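Long-range contact in Isomerase/lactonizing enzyme (Agrobacterium fabrum str. C58, PDB 2NQL), which belongs to the mandelate racemase/muconate lactonizing enzyme family of the enolase superfamily, with a barrel domain joined to an N-terminal domain, and binds a sodium ion in this structure: residues P349-R361 with S369-A381. Sequence-based numbering, arbitrary orientation. Where two conformers were deposited one is given.
Sequences PNRRLLDGDMDCR and SGPGLGVRPSEAA
Ser369 meets Asp357 in the loops just beyond a short two-stranded antiparallel sheet, 354-355 against 376-377, beside the barrel of this enolase-superfamily protein. The Asp357 carboxylate takes two bonds from this one residue: Ser369 OG donates to the syn lone pair of OD2 at 2.8 Å, while Ser369 N reaches OD1 from 22° outside the carboxylate plane. One water ties the same carboxylate to the loop that follows, donating to Asp357 OD1 and Gly374 O and accepting from Gly370 N. After the type II' turn from Pro371 to Gly374, Val375 lays CG1 against Met358 CB (4.0 Å) and CG2 against Leu354 CD2, and also touches Ala325 of helix 322-331. Arg376 then pairs with Asp355 through both backbone hydrogen bonds, Asp355 N to Arg376 O at 2.8 Å and Arg376 N to Asp355 O at 3.0 Å. Their side chains share a face of the sheet and form a salt bridge. With CG between its backbone N and carbonyl carbon (chi1 65°) and an extended chain beyond, Arg376 presents NE and NH2 side-on to the single oxygen OD2 of Asp355; NE takes the anti lone pair at 3.0 Å, and the carboxylate and guanidinium planes are 55° apart. Pro377, opposite Leu354, packs on Trp66 of the N-terminal domain, as Leu353 does on Leu13, so the pairing sits at the domain junction. Ser378 N donates to Leu353 O. At the N-cap, Ser378 OG donates to a lone pair of Arg352 O at 2.6 Å and accepts from Ala381 N, whose residue sets CB 4.1 Å from Leu353 CD2.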
loop_
_atom_site.group_PDB
_atom_site.type_symbol
_atom_site.label_atom_id
_atom_site.label_comp_id
_atom_site.label_asym_id
_atom_site.label_seq_id
_atom_site.Cartn_x
_atom_site.Cartn_y
_atom_site.Cartn_z
ATOM N N PRO A 349 -8.982 21.392 21.037
ATOM C CA PRO A 349 -9.355 22.368 20.002
ATOM C C PRO A 349 -10.414 21.944 18.992
ATOM O O PRO A 349 -11.149 22.814 18.499
ATOM C CB PRO A 349 -8.044 22.640 19.265
ATOM C CG PRO A 349 -6.992 22.206 20.136
ATOM C CD PRO A 349 -7.541 21.094 20.976
ATOM N N ASN A 350 -10.525 20.657 18.661
ATOM C CA ASN A 350 -11.514 20.241 17.680
ATOM C C ASN A 350 -12.958 19.965 18.189
ATOM O O ASN A 350 -13.828 19.583 17.419
ATOM C CB ASN A 350 -10.923 19.149 16.763
ATOM C CG ASN A 350 -9.563 19.563 16.132
ATOM O OD1 ASN A 350 -9.092 20.707 16.275
ATOM N ND2 ASN A 350 -8.924 18.619 15.457
ATOM N N ARG A 351 -13.219 20.214 19.487
ATOM C CA ARG A 351 -14.606 20.190 19.986
ATOM C C ARG A 351 -15.495 21.139 19.160
ATOM O O ARG A 351 -16.649 20.823 18.860
ATOM C CB ARG A 351 -14.673 20.582 21.473
ATOM C CG ARG A 351 -14.334 19.456 22.436
ATOM C CD ARG A 351 -14.868 19.781 23.846
ATOM N NE ARG A 351 -14.519 18.777 24.861
ATOM C CZ ARG A 351 -13.401 18.835 25.567
ATOM N NH1 ARG A 351 -12.552 19.825 25.332
ATOM N NH2 ARG A 351 -13.112 17.919 26.490
ATOM N N ARG A 352 -14.920 22.285 18.783
ATOM C CA ARG A 352 -15.581 23.307 17.986
ATOM C C ARG A 352 -15.921 22.832 16.581
ATOM O O ARG A 352 -16.777 23.412 15.927
ATOM C CB ARG A 352 -14.667 24.520 17.846
ATOM C CG ARG A 352 -14.948 25.569 18.854
ATOM C CD ARG A 352 -13.847 26.600 18.897
ATOM N NE ARG A 352 -13.389 26.745 20.277
ATOM C CZ ARG A 352 -12.216 26.300 20.726
ATOM N NH1 ARG A 352 -11.905 26.458 22.006
ATOM N NH2 ARG A 352 -11.355 25.690 19.904
ATOM N N LEU A 353 -15.215 21.798 16.134
ATOM C CA LEU A 353 -15.341 21.316 14.765
ATOM C C LEU A 353 -16.440 20.269 14.643
ATOM O O LEU A 353 -16.746 19.803 13.540
ATOM C CB LEU A 353 -13.992 20.763 14.287
ATOM C CG LEU A 353 -12.864 21.796 14.044
ATOM C CD1 LEU A 353 -11.608 21.113 13.491
ATOM C CD2 LEU A 353 -13.292 22.946 13.141
ATOM N N LEU A 354 -17.043 19.898 15.778
ATOM C CA LEU A 354 -18.004 18.798 15.802
ATOM C C LEU A 354 -19.312 19.150 16.495
ATOM O O LEU A 354 -19.310 19.832 17.537
ATOM C CB LEU A 354 -17.407 17.625 16.575
ATOM C CG LEU A 354 -16.156 16.966 15.998
ATOM C CD1 LEU A 354 -15.638 16.002 17.030
ATOM C CD2 LEU A 354 -16.540 16.235 14.712
ATOM N N ASP A 355 -20.411 18.645 15.947
ATOM C CA ASP A 355 -21.680 18.462 16.714
ATOM C C ASP A 355 -21.762 17.024 17.235
ATOM O O ASP A 355 -21.543 16.070 16.480
ATOM C CB ASP A 355 -22.915 18.702 15.817
ATOM C CG ASP A 355 -23.021 20.127 15.314
ATOM O OD1 ASP A 355 -22.551 21.053 16.015
ATOM O OD2 ASP A 355 -23.588 20.322 14.208
ATOM N N GLY A 356 -22.094 16.855 18.514
ATOM C CA GLY A 356 -22.103 15.525 19.133
ATOM C C GLY A 356 -21.292 15.425 20.411
ATOM O O GLY A 356 -20.184 15.937 20.492
ATOM N N ASP A 357 -21.843 14.723 21.395
ATOM C CA ASP A 357 -21.233 14.578 22.720
ATOM C C ASP A 357 -20.130 13.498 22.829
ATOM O O ASP A 357 -20.247 12.527 23.575
ATOM C CB ASP A 357 -22.331 14.362 23.781
ATOM C CG ASP A 357 -23.119 13.039 23.576
ATOM O OD1 ASP A 357 -23.439 12.657 22.418
ATOM O OD2 ASP A 357 -23.417 12.377 24.596
ATOM N N MET A 358 -19.024 13.684 22.127
ATOM C CA MET A 358 -17.852 12.857 22.356
ATOM C C MET A 358 -16.950 13.593 23.365
ATOM O O MET A 358 -16.614 14.763 23.149
ATOM C CB MET A 358 -17.096 12.658 21.026
ATOM C CG MET A 358 -15.808 11.885 21.186
ATOM S SD MET A 358 -15.055 11.350 19.618
ATOM C CE MET A 358 -14.790 12.906 18.774
ATOM N N ASP A 359 -16.555 12.931 24.453
ATOM C CA ASP A 359 -15.712 13.597 25.450
ATOM C C ASP A 359 -14.597 12.697 25.951
ATOM O O ASP A 359 -14.646 11.475 25.791
ATOM C CB ASP A 359 -16.555 14.161 26.625
ATOM C CG ASP A 359 -15.846 15.294 27.380
ATOM O OD1 ASP A 359 -14.822 15.851 26.883
ATOM O OD2 ASP A 359 -16.321 15.628 28.483
ATOM N N CYS A 360 -13.585 13.313 26.554
ATOM C CA CYS A 360 -12.615 12.574 27.336
ATOM C C CYS A 360 -12.291 13.392 28.583
ATOM O O CYS A 360 -11.904 14.553 28.465
ATOM C CB CYS A 360 -11.352 12.367 26.501
ATOM S SG CYS A 360 -10.139 11.279 27.269
ATOM N N ARG A 361 -12.510 12.802 29.757
ATOM C CA ARG A 361 -12.186 13.465 31.020
ATOM C C ARG A 361 -11.881 12.447 32.117
ATOM O O ARG A 361 -12.364 11.314 32.080
ATOM C CB ARG A 361 -13.285 14.462 31.429
ATOM C CG ARG A 361 -14.651 13.877 31.568
ATOM C CD ARG A 361 -15.774 14.942 31.739
ATOM N NE ARG A 361 -16.971 14.215 32.161
ATOM C CZ ARG A 361 -17.956 13.785 31.367
ATOM N NH1 ARG A 361 -17.971 14.045 30.059
ATOM N NH2 ARG A 361 -18.963 13.108 31.906
ATOM N N SER A 369 -23.863 9.832 21.921
ATOM C CA SER A 369 -25.122 9.139 22.257
ATOM C C SER A 369 -25.990 8.800 21.041
ATOM O O SER A 369 -26.807 7.868 21.090
ATOM C CB SER A 369 -25.934 9.968 23.237
ATOM O OG SER A 369 -25.176 10.269 24.400
ATOM N N GLY A 370 -25.815 9.554 19.959
ATOM C CA GLY A 370 -26.765 9.526 18.840
ATOM C C GLY A 370 -26.676 8.255 17.980
ATOM O O GLY A 370 -25.762 7.435 18.145
ATOM N N PRO A 371 -27.633 8.074 17.059
ATOM C CA PRO A 371 -27.490 6.965 16.100
ATOM C C PRO A 371 -26.370 7.206 15.101
ATOM O O PRO A 371 -25.956 8.341 14.920
ATOM C CB PRO A 371 -28.821 6.968 15.362
ATOM C CG PRO A 371 -29.324 8.349 15.494
ATOM C CD PRO A 371 -28.886 8.815 16.851
ATOM N N GLY A 372 -25.912 6.137 14.449
ATOM C CA GLY A 372 -24.748 6.198 13.562
ATOM C C GLY A 372 -23.483 6.502 14.347
ATOM O O GLY A 372 -23.228 5.962 15.436
ATOM N N LEU A 373 -22.690 7.387 13.769
ATOM C CA LEU A 373 -21.421 7.781 14.337
ATOM C C LEU A 373 -21.615 8.562 15.650
ATOM O O LEU A 373 -20.804 8.437 16.583
ATOM C CB LEU A 373 -20.709 8.626 13.282
ATOM C CG LEU A 373 -19.229 8.901 13.392
ATOM C CD1 LEU A 373 -18.453 7.610 13.312
ATOM C CD2 LEU A 373 -18.869 9.866 12.259
ATOM N N GLY A 374 -22.685 9.362 15.707
ATOM C CA GLY A 374 -23.002 10.173 16.892
ATOM C C GLY A 374 -22.351 11.553 16.871
ATOM O O GLY A 374 -22.561 12.362 17.788
ATOM N N VAL A 375 -21.518 11.818 15.852
ATOM C CA VAL A 375 -20.941 13.147 15.650
ATOM C C VAL A 375 -21.035 13.486 14.173
ATOM O O VAL A 375 -21.212 12.585 13.355
ATOM C CB VAL A 375 -19.441 13.293 16.146
ATOM C CG1 VAL A 375 -19.265 12.852 17.631
ATOM C CG2 VAL A 375 -18.465 12.537 15.236
ATOM N N ARG A 376 -20.914 14.773 13.855
ATOM C CA ARG A 376 -20.795 15.255 12.458
ATOM C C ARG A 376 -19.997 16.567 12.499
ATOM O O ARG A 376 -19.852 17.164 13.579
ATOM C CB ARG A 376 -22.190 15.497 11.871
ATOM C CG ARG A 376 -22.935 16.629 12.572
ATOM C CD ARG A 376 -24.197 17.008 11.861
ATOM N NE ARG A 376 -24.789 18.226 12.426
ATOM C CZ ARG A 376 -26.042 18.604 12.217
ATOM N NH1 ARG A 376 -26.840 17.855 11.458
ATOM N NH2 ARG A 376 -26.490 19.725 12.771
ATOM N N PRO A 377 -19.467 17.032 11.351
ATOM C CA PRO A 377 -18.844 18.351 11.348
ATOM C C PRO A 377 -19.831 19.421 11.785
ATOM O O PRO A 377 -21.026 19.367 11.455
ATOM C CB PRO A 377 -18.431 18.544 9.875
ATOM C CG PRO A 377 -18.183 17.086 9.404
ATOM C CD PRO A 377 -19.378 16.395 10.014
ATOM N N SER A 378 -19.342 20.344 12.610
ATOM C CA SER A 378 -20.175 21.454 13.068
ATOM C C SER A 378 -20.367 22.445 11.924
ATOM O O SER A 378 -19.668 22.385 10.892
ATOM C CB SER A 378 -19.501 22.153 14.259
ATOM O OG SER A 378 -18.280 22.774 13.840
ATOM N N GLU A 379 -21.289 23.384 12.110
ATOM C CA GLU A 379 -21.465 24.479 11.158
ATOM C C GLU A 379 -20.161 25.247 10.904
ATOM O O GLU A 379 -19.860 25.595 9.746
ATOM C CB GLU A 379 -22.594 25.422 11.619
ATOM C CG GLU A 379 -23.209 26.283 10.526
ATOM C CD GLU A 379 -23.779 25.488 9.339
ATOM O OE1 GLU A 379 -24.535 24.511 9.545
ATOM O OE2 GLU A 379 -23.472 25.859 8.188
ATOM N N ALA A 380 -19.371 25.461 11.962
ATOM C CA ALA A 380 -18.040 26.073 11.829
ATOM C C ALA A 380 -17.131 25.241 10.912
ATOM O O ALA A 380 -16.492 25.793 10.014
ATOM C CB ALA A 380 -17.386 26.276 13.189
ATOM N N ALA A 381 -17.096 23.924 11.131
ATOM C CA ALA A 381 -16.287 23.026 10.271
ATOM C C ALA A 381 -16.753 23.101 8.809
ATOM O O ALA A 381 -15.921 23.141 7.894
ATOM C CB ALA A 381 -16.359 21.626 10.754
HETATM O O HOH W 1 -24.650 12.055 19.486
#